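Local coordinates for protein thymidylate synthase 1 (Bacillus subtilis, PDB 1BKP) that probably catalyses the reductive methylation of dUMP to dTMP, with 5,10-methylenetetrahydrofolate as both methyl donor and reductant, in a homodimeric enzyme, at residues I10-I15 with I232-E237; K69-I74 with Y195-R200; D127-Q132 with R200-V205; D183-N188 with T224-N229. All coordinates share one frame; numbering follows the deposited sequence.

Interaction 1 (I10-I15 with I232-E237)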
loop_
_atom_site.group_PDB
_atom_site.type_symbol
_atom_site.label_atom_id
_atom_site.label_comp_id
_atom_site.label_asym_id
_atom_site.label_seq_id
_atom_site.Cartn_x
_atom_site.Cartn_y
_atom_site.Cartn_z
ATOM N N ILE A 10 15.239 -9.860 -7.670
ATOM C CA ILE A 10 13.805 -10.122 -7.865
ATOM C C ILE A 10 13.546 -10.935 -9.098
ATOM O O ILE A 10 12.778 -11.943 -9.088
ATOM C CB ILE A 10 13.011 -8.825 -7.914
ATOM C CG1 ILE A 10 13.171 -8.138 -6.509
ATOM C CG2 ILE A 10 11.514 -9.074 -8.272
ATOM C CD1 ILE A 10 12.540 -6.751 -6.391
ATOM N N ILE A 11 14.230 -10.580 -10.172
ATOM C CA ILE A 11 13.981 -11.327 -11.443
ATOM C C ILE A 11 14.354 -12.815 -11.276
ATOM O O ILE A 11 13.645 -13.686 -11.740
ATOM C CB ILE A 11 14.829 -10.652 -12.646
ATOM C CG1 ILE A 11 14.365 -9.189 -12.912
ATOM C CG2 ILE A 11 14.777 -11.596 -13.900
ATOM C CD1 ILE A 11 12.927 -9.095 -13.399
ATOM N N LYS A 12 15.490 -13.102 -10.639
ATOM C CA LYS A 12 15.939 -14.485 -10.432
ATOM C C LYS A 12 14.927 -15.259 -9.588
ATOM O O LYS A 12 14.681 -16.453 -9.816
ATOM C CB LYS A 12 17.296 -14.414 -9.696
ATOM C CG LYS A 12 18.098 -15.698 -9.576
ATOM C CD LYS A 12 18.885 -15.962 -10.852
ATOM C CE LYS A 12 19.685 -17.267 -10.746
ATOM N NZ LYS A 12 20.248 -17.769 -12.034
ATOM N N ASP A 13 14.313 -14.560 -8.636
ATOM C CA ASP A 13 13.331 -15.188 -7.774
ATOM C C ASP A 13 12.086 -15.566 -8.552
ATOM O O ASP A 13 11.434 -16.624 -8.311
ATOM C CB ASP A 13 12.957 -14.242 -6.611
ATOM C CG ASP A 13 11.984 -14.898 -5.654
ATOM O OD1 ASP A 13 12.307 -16.007 -5.247
ATOM O OD2 ASP A 13 10.919 -14.380 -5.295
ATOM N N ILE A 14 11.760 -14.730 -9.533
ATOM C CA ILE A 14 10.591 -14.979 -10.336
ATOM C C ILE A 14 10.811 -16.139 -11.331
ATOM O O ILE A 14 9.952 -17.089 -11.452
ATOM C CB ILE A 14 10.167 -13.653 -11.115
ATOM C CG1 ILE A 14 9.657 -12.606 -10.119
ATOM C CG2 ILE A 14 9.044 -13.927 -12.181
ATOM C CD1 ILE A 14 9.388 -11.192 -10.823
ATOM N N ILE A 15 11.992 -16.106 -11.973
ATOM C CA ILE A 15 12.340 -17.125 -12.943
ATOM C C ILE A 15 12.409 -18.425 -12.196
ATOM O O ILE A 15 11.891 -19.376 -12.673
ATOM C CB ILE A 15 13.709 -16.904 -13.595
ATOM C CG1 ILE A 15 13.629 -15.779 -14.623
ATOM C CG2 ILE A 15 14.211 -18.204 -14.205
ATOM C CD1 ILE A 15 15.017 -15.331 -15.055
ATOM N N ILE A 232 19.949 -12.638 -20.139
ATOM C CA ILE A 232 21.080 -11.872 -20.687
ATOM C C ILE A 232 21.395 -10.684 -19.805
ATOM O O ILE A 232 22.553 -10.505 -19.385
ATOM C CB ILE A 232 20.768 -11.324 -22.118
ATOM C CG1 ILE A 232 20.802 -12.467 -23.120
ATOM C CG2 ILE A 232 21.790 -10.151 -22.560
ATOM C CD1 ILE A 232 20.231 -11.944 -24.471
ATOM N N GLN A 233 20.390 -9.853 -19.496
ATOM C CA GLN A 233 20.621 -8.696 -18.642
ATOM C C GLN A 233 21.317 -9.013 -17.357
ATOM O O GLN A 233 22.070 -8.245 -16.856
ATOM C CB GLN A 233 19.310 -8.046 -18.219
ATOM C CG GLN A 233 18.993 -6.944 -19.048
ATOM C CD GLN A 233 17.738 -6.270 -18.649
ATOM O OE1 GLN A 233 16.648 -6.676 -19.113
ATOM N NE2 GLN A 233 17.865 -5.185 -17.813
ATOM N N MET A 234 20.952 -10.120 -16.748
ATOM C CA MET A 234 21.523 -10.487 -15.507
ATOM C C MET A 234 22.988 -10.794 -15.543
ATOM O O MET A 234 23.613 -10.711 -14.515
ATOM C CB MET A 234 20.743 -11.624 -14.872
ATOM C CG MET A 234 19.473 -11.056 -14.191
ATOM S SD MET A 234 18.546 -12.279 -13.371
ATOM C CE MET A 234 18.302 -13.613 -14.612
ATOM N N GLU A 235 23.501 -11.265 -16.672
ATOM C CA GLU A 235 24.915 -11.597 -16.788
ATOM C C GLU A 235 25.728 -10.429 -17.280
ATOM O O GLU A 235 26.922 -10.540 -17.420
ATOM C CB GLU A 235 25.158 -12.731 -17.819
ATOM C CG GLU A 235 24.550 -14.111 -17.546
ATOM C CD GLU A 235 24.581 -15.070 -18.823
ATOM O OE1 GLU A 235 25.365 -14.865 -19.811
ATOM O OE2 GLU A 235 23.804 -16.060 -18.827
ATOM N N ARG A 236 25.085 -9.317 -17.557
ATOM C CA ARG A 236 25.833 -8.158 -18.042
ATOM C C ARG A 236 26.620 -7.375 -17.008
ATOM O O ARG A 236 26.372 -7.435 -15.782
ATOM C CB ARG A 236 24.847 -7.233 -18.774
ATOM C CG ARG A 236 25.070 -7.254 -20.227
ATOM C CD ARG A 236 23.877 -7.473 -21.077
ATOM N NE ARG A 236 23.175 -6.307 -21.476
ATOM C CZ ARG A 236 22.644 -5.941 -22.671
ATOM N NH1 ARG A 236 22.674 -6.554 -23.882
ATOM N NH2 ARG A 236 21.794 -4.935 -22.545
ATOM N N GLU A 237 27.617 -6.654 -17.489
ATOM C CA GLU A 237 28.422 -5.818 -16.633
ATOM C C GLU A 237 27.535 -4.709 -16.030
ATOM O O GLU A 237 26.574 -4.277 -16.688
ATOM C CB GLU A 237 29.547 -5.244 -17.529
ATOM C CG GLU A 237 30.699 -4.558 -16.878
ATOM C CD GLU A 237 31.964 -4.642 -17.738
ATOM O OE1 GLU A 237 31.891 -4.270 -18.927
ATOM O OE2 GLU A 237 33.011 -5.109 -17.224
#
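Met234 makes an apolar helix-to-helix contact with Ile11 and Ile15, joining helix 3-17 near the start of the chain to helix 227-235 on the periphery of the thymidylate synthase fold. It is a worked example of one long, unbranched side chain spanning the gap between two backbones, whose nearest CA atoms, those of Lys12 and Met234, stay 8.5 Å apart. The thioether does the work at two points. Its sulfur, SD, lies against the branch methyl of Ile11, 3.9 Å from CG2, and the two side chains cross obliquely. The end methyl then turns along the other helix, because the chain is extended as far as SD and bends at chi3 (-51°), and CE meets CD1 of Ile15 tip to tip at 3.7 Å. Ile11 presents CG2 to the sulfur because this methyl is the branch set anti to its backbone N. With an alanine in place of Met234, both isoleucines would probably lose their partner across the contact and a gap would be likely to open between the helices. Behind this pair, Ile14 and Ile10 of helix 3-17 pack on strands 39-49 and 209-223, while Gln233 of helix 227-235 reaches Thr59.

Interaction 2 (K69-I74 with Y195-R200)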
loop_
_atom_site.group_PDB
_atom_site.type_symbol
_atom_site.label_atom_id
_atom_site.label_comp_id
_atom_site.label_asym_id
_atom_site.label_seq_id
_atom_site.Cartn_x
_atom_site.Cartn_y
_atom_site.Cartn_z
ATOM N N LYS A 69 8.751 13.078 -18.445
ATOM C CA LYS A 69 7.590 13.723 -19.107
ATOM C C LYS A 69 6.237 13.246 -18.592
ATOM O O LYS A 69 5.326 14.109 -18.361
ATOM C CB LYS A 69 7.666 13.650 -20.650
ATOM C CG LYS A 69 8.757 14.532 -21.248
ATOM C CD LYS A 69 8.955 14.129 -22.701
ATOM C CE LYS A 69 9.939 15.051 -23.386
ATOM N NZ LYS A 69 10.225 14.562 -24.761
ATOM N N GLU A 70 6.077 11.903 -18.482
ATOM C CA GLU A 70 4.823 11.305 -17.990
ATOM C C GLU A 70 4.641 11.722 -16.546
ATOM O O GLU A 70 3.544 12.079 -16.161
ATOM C CB GLU A 70 4.893 9.793 -18.069
ATOM C CG GLU A 70 3.655 9.109 -17.648
ATOM C CD GLU A 70 3.917 7.628 -17.584
ATOM O OE1 GLU A 70 3.968 7.014 -18.665
ATOM O OE2 GLU A 70 4.293 7.145 -16.511
ATOM N N LEU A 71 5.714 11.734 -15.759
ATOM C CA LEU A 71 5.568 12.230 -14.350
ATOM C C LEU A 71 4.995 13.651 -14.306
ATOM O O LEU A 71 4.061 13.928 -13.569
ATOM C CB LEU A 71 6.926 12.182 -13.652
ATOM C CG LEU A 71 6.848 12.561 -12.155
ATOM C CD1 LEU A 71 6.244 11.387 -11.352
ATOM C CD2 LEU A 71 8.235 12.935 -11.677
ATOM N N LEU A 72 5.508 14.578 -15.140
ATOM C CA LEU A 72 5.011 15.974 -15.113
ATOM C C LEU A 72 3.553 16.105 -15.563
ATOM O O LEU A 72 2.784 16.864 -14.995
ATOM C CB LEU A 72 5.896 16.882 -15.987
ATOM C CG LEU A 72 7.375 16.943 -15.524
ATOM C CD1 LEU A 72 8.282 17.676 -16.639
ATOM C CD2 LEU A 72 7.397 17.745 -14.195
ATOM N N TRP A 73 3.170 15.294 -16.538
ATOM C CA TRP A 73 1.825 15.300 -17.093
ATOM C C TRP A 73 0.871 14.888 -15.920
ATOM O O TRP A 73 -0.225 15.435 -15.761
ATOM C CB TRP A 73 1.757 14.218 -18.200
ATOM C CG TRP A 73 0.421 13.982 -18.803
ATOM C CD1 TRP A 73 -0.402 14.909 -19.350
ATOM C CD2 TRP A 73 -0.259 12.718 -18.942
ATOM N NE1 TRP A 73 -1.563 14.315 -19.828
ATOM C CE2 TRP A 73 -1.479 12.967 -19.610
ATOM C CE3 TRP A 73 0.053 11.412 -18.586
ATOM C CZ2 TRP A 73 -2.373 11.956 -19.921
ATOM C CZ3 TRP A 73 -0.860 10.382 -18.902
ATOM C CH2 TRP A 73 -2.024 10.655 -19.549
ATOM N N ILE A 74 1.188 13.786 -15.234
ATOM C CA ILE A 74 0.337 13.343 -14.122
ATOM C C ILE A 74 0.351 14.268 -12.848
ATOM O O ILE A 74 -0.746 14.684 -12.318
ATOM C CB ILE A 74 0.767 11.912 -13.662
ATOM C CG1 ILE A 74 0.617 10.868 -14.844
ATOM C CG2 ILE A 74 -0.136 11.395 -12.459
ATOM C CD1 ILE A 74 1.535 9.553 -14.496
ATOM N N TYR A 195 9.513 7.680 -9.933
ATOM C CA TYR A 195 9.086 8.140 -8.598
ATOM C C TYR A 195 10.219 8.687 -7.746
ATOM O O TYR A 195 9.985 9.547 -6.836
ATOM C CB TYR A 195 8.145 7.107 -7.874
ATOM C CG TYR A 195 6.734 7.347 -8.319
ATOM C CD1 TYR A 195 6.257 6.839 -9.574
ATOM C CD2 TYR A 195 5.852 8.136 -7.523
ATOM C CE1 TYR A 195 4.951 7.101 -10.017
ATOM C CE2 TYR A 195 4.559 8.432 -7.943
ATOM C CZ TYR A 195 4.123 7.895 -9.207
ATOM O OH TYR A 195 2.846 8.234 -9.602
ATOM N N ASN A 196 11.454 8.228 -8.011
ATOM C CA ASN A 196 12.578 8.808 -7.273
ATOM C C ASN A 196 12.785 10.281 -7.750
ATOM O O ASN A 196 13.096 11.219 -6.944
ATOM C CB ASN A 196 13.852 7.971 -7.516
ATOM C CG ASN A 196 14.980 8.427 -6.635
ATOM O OD1 ASN A 196 15.800 9.133 -7.101
ATOM N ND2 ASN A 196 14.926 8.144 -5.302
ATOM N N VAL A 197 12.564 10.522 -9.044
ATOM C CA VAL A 197 12.659 11.919 -9.537
ATOM C C VAL A 197 11.598 12.798 -8.796
ATOM O O VAL A 197 11.913 13.852 -8.267
ATOM C CB VAL A 197 12.473 12.003 -11.099
ATOM C CG1 VAL A 197 12.575 13.484 -11.558
ATOM C CG2 VAL A 197 13.605 11.227 -11.700
ATOM N N LEU A 198 10.406 12.244 -8.571
ATOM C CA LEU A 198 9.381 13.003 -7.895
ATOM C C LEU A 198 9.871 13.301 -6.431
ATOM O O LEU A 198 9.617 14.386 -5.923
ATOM C CB LEU A 198 8.081 12.202 -7.803
ATOM C CG LEU A 198 6.913 12.932 -7.132
ATOM C CD1 LEU A 198 6.437 14.156 -8.022
ATOM C CD2 LEU A 198 5.765 11.861 -6.937
ATOM N N GLN A 199 10.530 12.334 -5.782
ATOM C CA GLN A 199 11.030 12.551 -4.439
ATOM C C GLN A 199 11.976 13.749 -4.428
ATOM O O GLN A 199 11.907 14.610 -3.486
ATOM C CB GLN A 199 11.797 11.353 -3.923
ATOM C CG GLN A 199 12.088 11.464 -2.442
ATOM C CD GLN A 199 12.794 10.236 -1.920
ATOM O OE1 GLN A 199 13.223 9.421 -2.709
ATOM N NE2 GLN A 199 12.961 10.117 -0.584
ATOM N N ARG A 200 12.968 13.707 -5.336
ATOM C CA ARG A 200 13.949 14.796 -5.466
ATOM C C ARG A 200 13.296 16.128 -5.768
ATOM O O ARG A 200 13.691 17.160 -5.167
ATOM C CB ARG A 200 15.007 14.439 -6.524
ATOM C CG ARG A 200 15.824 13.140 -6.059
ATOM C CD ARG A 200 16.801 12.623 -7.120
ATOM N NE ARG A 200 17.380 11.395 -6.595
ATOM C CZ ARG A 200 18.634 11.277 -6.190
ATOM N NH1 ARG A 200 19.518 12.283 -6.349
ATOM N NH2 ARG A 200 19.014 10.130 -5.707
#
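The long helix 188-206, which lies against the mixed beta-sheet of the thymidylate synthase fold, is met here by helix 64-75 through a leucine, Leu71, directed at Leu198. The closest approach is by CD2 of Leu71, which sits 3.9 Å from CB of Leu198 and equally near that residue's backbone N. Its other methyl, CD1, comes to 4.1 Å from the same CB, so both methyls of the Leu71 fork rest against the base of the Leu198 side chain. With CG anti to the backbone N (chi1 -175°), the fork of Leu71 is carried out to the neighbouring helix. Such layering of helices on a sheet is plain in what lies beyond: Leu198 continues to Trp166 on strand 161-169, and Tyr195 touches Val161 and Thr164 of the same strand. Val197 adds a looser contact, its CG1 4.4 Å from CD2 of Leu71. One turn apart on helix 188-206, NE of Arg200 donates to OD1 of Asn196 at 2.8 Å, with an N-H...O angle of 159°.

Interaction 3 (D127-Q132 with R200-V205)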
loop_
_atom_site.group_PDB
_atom_site.type_symbol
_atom_site.label_atom_id
_atom_site.label_comp_id
_atom_site.label_asym_id
_atom_site.label_seq_id
_atom_site.Cartn_x
_atom_site.Cartn_y
_atom_site.Cartn_z
ATOM N N ASP A 127 -1.397 20.030 -3.905
ATOM C CA ASP A 127 -1.208 21.235 -3.086
ATOM C C ASP A 127 -1.453 20.975 -1.615
ATOM O O ASP A 127 -0.738 21.531 -0.759
ATOM C CB ASP A 127 -2.148 22.329 -3.578
ATOM C CG ASP A 127 -1.713 22.892 -4.935
ATOM O OD1 ASP A 127 -0.485 22.892 -5.242
ATOM O OD2 ASP A 127 -2.633 23.240 -5.696
ATOM N N TYR A 128 -2.336 20.020 -1.312
ATOM C CA TYR A 128 -2.591 19.739 0.060
ATOM C C TYR A 128 -1.311 19.059 0.635
ATOM O O TYR A 128 -0.772 19.427 1.696
ATOM C CB TYR A 128 -3.778 18.774 0.198
ATOM C CG TYR A 128 -4.109 18.552 1.656
ATOM C CD1 TYR A 128 -4.875 19.491 2.365
ATOM C CD2 TYR A 128 -3.620 17.442 2.336
ATOM C CE1 TYR A 128 -5.159 19.317 3.693
ATOM C CE2 TYR A 128 -3.902 17.255 3.663
ATOM C CZ TYR A 128 -4.682 18.180 4.316
ATOM O OH TYR A 128 -5.088 17.824 5.573
ATOM N N LEU A 129 -0.759 18.101 -0.121
ATOM C CA LEU A 129 0.466 17.423 0.332
ATOM C C LEU A 129 1.615 18.423 0.491
ATOM O O LEU A 129 2.327 18.405 1.526
ATOM C CB LEU A 129 0.907 16.381 -0.764
ATOM C CG LEU A 129 2.323 15.705 -0.507
ATOM C CD1 LEU A 129 2.265 14.838 0.774
ATOM C CD2 LEU A 129 2.857 14.872 -1.732
ATOM N N LEU A 130 1.809 19.322 -0.484
ATOM C CA LEU A 130 2.960 20.268 -0.401
ATOM C C LEU A 130 2.877 21.139 0.876
ATOM O O LEU A 130 3.862 21.242 1.665
ATOM C CB LEU A 130 2.988 21.153 -1.644
ATOM C CG LEU A 130 3.557 20.427 -2.885
ATOM C CD1 LEU A 130 3.413 21.351 -4.011
ATOM C CD2 LEU A 130 5.056 19.945 -2.792
ATOM N N HIS A 131 1.644 21.579 1.163
ATOM C CA HIS A 131 1.379 22.404 2.326
ATOM C C HIS A 131 1.671 21.617 3.607
ATOM O O HIS A 131 2.324 22.097 4.517
ATOM C CB HIS A 131 -0.048 22.903 2.314
ATOM C CG HIS A 131 -0.424 23.686 3.571
ATOM N ND1 HIS A 131 -0.766 23.064 4.754
ATOM C CD2 HIS A 131 -0.413 25.008 3.832
ATOM C CE1 HIS A 131 -0.925 23.979 5.696
ATOM N NE2 HIS A 131 -0.724 25.164 5.166
ATOM N N GLN A 132 1.158 20.385 3.677
ATOM C CA GLN A 132 1.311 19.530 4.870
ATOM C C GLN A 132 2.740 19.065 5.174
ATOM O O GLN A 132 3.154 19.013 6.352
ATOM C CB GLN A 132 0.377 18.314 4.761
ATOM C CG GLN A 132 -1.141 18.717 4.892
ATOM C CD GLN A 132 -1.457 19.367 6.292
ATOM O OE1 GLN A 132 -1.532 20.569 6.423
ATOM N NE2 GLN A 132 -1.583 18.547 7.306
ATOM N N ARG A 200 12.968 13.707 -5.336
ATOM C CA ARG A 200 13.949 14.796 -5.466
ATOM C C ARG A 200 13.296 16.128 -5.768
ATOM O O ARG A 200 13.691 17.160 -5.167
ATOM C CB ARG A 200 15.007 14.439 -6.524
ATOM C CG ARG A 200 15.824 13.140 -6.059
ATOM C CD ARG A 200 16.801 12.623 -7.120
ATOM N NE ARG A 200 17.380 11.395 -6.595
ATOM C CZ ARG A 200 18.634 11.277 -6.190
ATOM N NH1 ARG A 200 19.518 12.283 -6.349
ATOM N NH2 ARG A 200 19.014 10.130 -5.707
ATOM N N MET A 201 12.281 16.170 -6.635
ATOM C CA MET A 201 11.604 17.453 -6.927
ATOM C C MET A 201 10.952 18.064 -5.692
ATOM O O MET A 201 11.114 19.270 -5.394
ATOM C CB MET A 201 10.487 17.246 -7.928
ATOM C CG MET A 201 11.098 17.001 -9.382
ATOM S SD MET A 201 9.756 16.401 -10.464
ATOM C CE MET A 201 8.740 17.843 -10.756
ATOM N N ILE A 202 10.227 17.199 -4.968
ATOM C CA ILE A 202 9.412 17.646 -3.830
ATOM C C ILE A 202 10.306 18.009 -2.660
ATOM O O ILE A 202 10.078 18.994 -2.006
ATOM C CB ILE A 202 8.156 16.662 -3.437
ATOM C CG1 ILE A 202 7.020 16.800 -4.502
ATOM C CG2 ILE A 202 7.620 17.090 -1.976
ATOM C CD1 ILE A 202 5.925 15.798 -4.412
ATOM N N ALA A 203 11.354 17.255 -2.433
ATOM C CA ALA A 203 12.254 17.582 -1.340
ATOM C C ALA A 203 12.915 18.984 -1.597
ATOM O O ALA A 203 13.077 19.799 -0.645
ATOM C CB ALA A 203 13.339 16.505 -1.270
ATOM N N GLN A 204 13.211 19.276 -2.900
ATOM C CA GLN A 204 13.879 20.506 -3.233
ATOM C C GLN A 204 12.981 21.689 -2.923
ATOM O O GLN A 204 13.451 22.631 -2.328
ATOM C CB GLN A 204 14.330 20.514 -4.705
ATOM C CG GLN A 204 14.845 21.937 -5.160
ATOM C CD GLN A 204 15.590 21.864 -6.477
ATOM O OE1 GLN A 204 16.458 21.022 -6.630
ATOM N NE2 GLN A 204 15.252 22.761 -7.449
ATOM N N VAL A 205 11.690 21.595 -3.230
ATOM C CA VAL A 205 10.788 22.699 -3.026
ATOM C C VAL A 205 10.154 22.862 -1.615
ATOM O O VAL A 205 9.472 23.866 -1.343
ATOM C CB VAL A 205 9.745 22.736 -4.092
ATOM C CG1 VAL A 205 10.419 22.894 -5.433
ATOM C CG2 VAL A 205 8.825 21.496 -4.054
#
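Apolar packing accounts for all that passes between Leu129 and Leu130 of helix 125-135 and Ile202 and Val205 of helix 188-206. The short segments cross at -50° with their axes 11.1 Å apart, bridged by branched side chains. Ile202 uses both of its branches. Its CG2 lies 3.9 Å from CD2 of Leu130, and its longer arm ends in CD1, 4.2 Å from CD2 of Leu129, where the two side chains cross at about a right angle. The CD2 methyl of Leu130 also lies 4.3 Å from CG2 of Val205, and so touches two residues one turn apart on the facing helix. Leu129 and Ile202 both go on to Trp166 of strand 161-169, which places the contact over the sheet of the thymidylate synthase fold.

Polar bonding is confined to each helix or directed to other partners. ND1 of His131 donates to OE1 of Gln132 at 3.1 Å, in the carbonyl plane and on a lone pair, with the acceptor nearly in the imidazole plane. Gln204 instead reaches the carbonyl oxygens of Asn247 and Val250. With only aliphatic carbons meeting between them, the two segments are joined by shape and dispersion, with no hydrogen bond to fix their register.

Interaction 4 (D183-N188 with T224-N229)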
loop_
_atom_site.group_PDB
_atom_site.type_symbol
_atom_site.label_atom_id
_atom_site.label_comp_id
_atom_site.label_asym_id
_atom_site.label_seq_id
_atom_site.Cartn_x
_atom_site.Cartn_y
_atom_site.Cartn_z
ATOM N N ASP A 183 4.832 -5.115 -14.604
ATOM C CA ASP A 183 5.492 -5.991 -15.591
ATOM C C ASP A 183 6.949 -5.668 -15.242
ATOM O O ASP A 183 7.402 -4.504 -15.454
ATOM C CB ASP A 183 5.126 -5.450 -16.991
ATOM C CG ASP A 183 5.927 -6.085 -18.102
ATOM O OD1 ASP A 183 6.996 -6.669 -17.868
ATOM O OD2 ASP A 183 5.408 -6.092 -19.222
ATOM N N MET A 184 7.668 -6.644 -14.665
ATOM C CA MET A 184 9.042 -6.425 -14.244
ATOM C C MET A 184 10.046 -6.107 -15.314
ATOM O O MET A 184 11.032 -5.447 -15.020
ATOM C CB MET A 184 9.554 -7.587 -13.399
ATOM C CG MET A 184 8.681 -7.749 -12.105
ATOM S SD MET A 184 8.698 -6.264 -11.078
ATOM C CE MET A 184 10.340 -6.342 -10.475
ATOM N N ALA A 185 9.787 -6.574 -16.542
ATOM C CA ALA A 185 10.716 -6.344 -17.638
ATOM C C ALA A 185 10.592 -4.970 -18.197
ATOM O O ALA A 185 11.580 -4.326 -18.377
ATOM C CB ALA A 185 10.481 -7.375 -18.797
ATOM N N LEU A 186 9.371 -4.577 -18.547
ATOM C CA LEU A 186 9.117 -3.308 -19.181
ATOM C C LEU A 186 8.668 -2.146 -18.266
ATOM O O LEU A 186 9.078 -1.044 -18.437
ATOM C CB LEU A 186 8.068 -3.528 -20.246
ATOM C CG LEU A 186 8.598 -4.555 -21.308
ATOM C CD1 LEU A 186 7.437 -5.037 -22.140
ATOM C CD2 LEU A 186 9.653 -3.896 -22.219
ATOM N N GLY A 187 7.798 -2.405 -17.332
ATOM C CA GLY A 187 7.327 -1.331 -16.524
ATOM C C GLY A 187 8.121 -0.960 -15.267
ATOM O O GLY A 187 8.351 0.212 -15.028
ATOM N N ASN A 188 8.587 -1.942 -14.513
ATOM C CA ASN A 188 9.267 -1.615 -13.272
ATOM C C ASN A 188 10.485 -0.634 -13.367
ATOM O O ASN A 188 10.555 0.360 -12.565
ATOM C CB ASN A 188 9.687 -2.904 -12.571
ATOM C CG ASN A 188 10.385 -2.636 -11.262
ATOM O OD1 ASN A 188 11.588 -2.798 -11.176
ATOM N ND2 ASN A 188 9.596 -2.387 -10.194
ATOM N N THR A 224 6.557 -14.894 -20.220
ATOM C CA THR A 224 7.548 -15.960 -20.488
ATOM C C THR A 224 8.513 -15.677 -21.616
ATOM O O THR A 224 9.649 -16.003 -21.487
ATOM C CB THR A 224 6.845 -17.371 -20.789
ATOM O OG1 THR A 224 5.889 -17.170 -21.856
ATOM C CG2 THR A 224 6.122 -17.860 -19.487
ATOM N N ARG A 225 8.074 -15.063 -22.698
ATOM C CA ARG A 225 9.052 -14.772 -23.789
ATOM C C ARG A 225 10.025 -13.692 -23.459
ATOM O O ARG A 225 10.891 -13.352 -24.296
ATOM C CB ARG A 225 8.343 -14.401 -25.084
ATOM C CG ARG A 225 7.565 -15.553 -25.653
ATOM C CD ARG A 225 6.824 -15.111 -26.951
ATOM N NE ARG A 225 6.086 -16.218 -27.535
ATOM C CZ ARG A 225 5.390 -16.154 -28.678
ATOM N NH1 ARG A 225 5.318 -15.037 -29.403
ATOM N NH2 ARG A 225 4.743 -17.238 -29.084
ATOM N N HIS A 226 9.855 -13.035 -22.301
ATOM C CA HIS A 226 10.846 -12.007 -21.966
ATOM C C HIS A 226 11.995 -12.597 -21.197
ATOM O O HIS A 226 12.994 -11.953 -21.019
ATOM C CB HIS A 226 10.204 -10.850 -21.185
ATOM C CG HIS A 226 9.278 -10.048 -22.019
ATOM N ND1 HIS A 226 8.303 -9.247 -21.495
ATOM C CD2 HIS A 226 9.118 -10.007 -23.370
ATOM C CE1 HIS A 226 7.559 -8.732 -22.477
ATOM N NE2 HIS A 226 8.039 -9.174 -23.629
ATOM N N ILE A 227 11.831 -13.857 -20.761
ATOM C CA ILE A 227 12.823 -14.518 -19.928
ATOM C C ILE A 227 14.267 -14.592 -20.500
ATOM O O ILE A 227 15.244 -14.302 -19.790
ATOM C CB ILE A 227 12.272 -15.870 -19.471
ATOM C CG1 ILE A 227 11.169 -15.635 -18.420
ATOM C CG2 ILE A 227 13.447 -16.738 -18.850
ATOM C CD1 ILE A 227 10.425 -16.844 -18.186
ATOM N N ASP A 228 14.403 -15.032 -21.761
ATOM C CA ASP A 228 15.741 -15.084 -22.313
ATOM C C ASP A 228 16.502 -13.785 -22.240
ATOM O O ASP A 228 17.677 -13.801 -21.876
ATOM C CB ASP A 228 15.814 -15.632 -23.754
ATOM C CG ASP A 228 17.287 -15.539 -24.322
ATOM O OD1 ASP A 228 18.226 -16.164 -23.725
ATOM O OD2 ASP A 228 17.526 -14.776 -25.311
ATOM N N ASN A 229 15.867 -12.662 -22.601
ATOM C CA ASN A 229 16.545 -11.351 -22.567
ATOM C C ASN A 229 16.886 -10.996 -21.113
ATOM O O ASN A 229 17.950 -10.444 -20.859
ATOM C CB ASN A 229 15.650 -10.215 -23.056
ATOM C CG ASN A 229 15.639 -10.067 -24.568
ATOM O OD1 ASN A 229 16.428 -10.663 -25.281
ATOM N ND2 ASN A 229 14.651 -9.341 -25.062
HETATM O O HOH W 1 7.504 -9.178 -18.872
#
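His226 packs against Ala185 and Leu186, which belong to a turn held by an Asx motif, in which OD1 of Asp183 accepts from the backbone N of Leu186 at 3.2 Å. The turn follows strand 172-183, and Asp183 is predicted to bind both dUMP, shared with the other subunit, and the folate cofactor. From its CB, which points at the turn, the His226 side chain leads with CG anti to the carbonyl carbon (chi1 -69°), presenting ND1 and CE1 to it. ND1 lies 3.9 Å from CB of Ala185 and is linked to a water at 2.7 Å, in the plane of the ring. CE1 meets CD1 of Leu186 at 3.7 Å, with the two side chains crossing at about a right angle. At the far end, NE2 is hydrogen-bonded to the carbonyl oxygen of Glu275, while Phe274 packs edge-to-face with the imidazole; these two contacts join the histidine to the C-terminal part of the chain, where Ala277 is a predicted cofactor residue. The Leu186 N-H points nearly straight at OD1 of Asp183 (175°), but from above the carboxylate plane. To the same OD1, the water held by ND1 of His226 donates a hydrogen bond of 2.7 Å.

The four contacts form two pairs, with interactions 1 and 4 across the chain's centre from interaction 3. Interactions 1 and 4 share helix 227-235 and have centres 10 Å apart; Met184 joins them, its CB 3.7 Å from CD1 of Ile11 and its CE 3.7 Å from CG2 of Ile10. Interactions 2 and 3 share helix 188-206 and Arg200, with centres 12 Å apart, and CE of Met201 touches CD2 of Leu72 at 3.7 Å. Between the pairs the centres of interactions 1 and 3 are 35 Å apart. Interaction 4 holds the predicted substrate and cofactor residue Asp183, whereas Leu71 of interaction 2 comes to about 8 Å, between side chains, from Asn191, another predicted dUMP-binding residue.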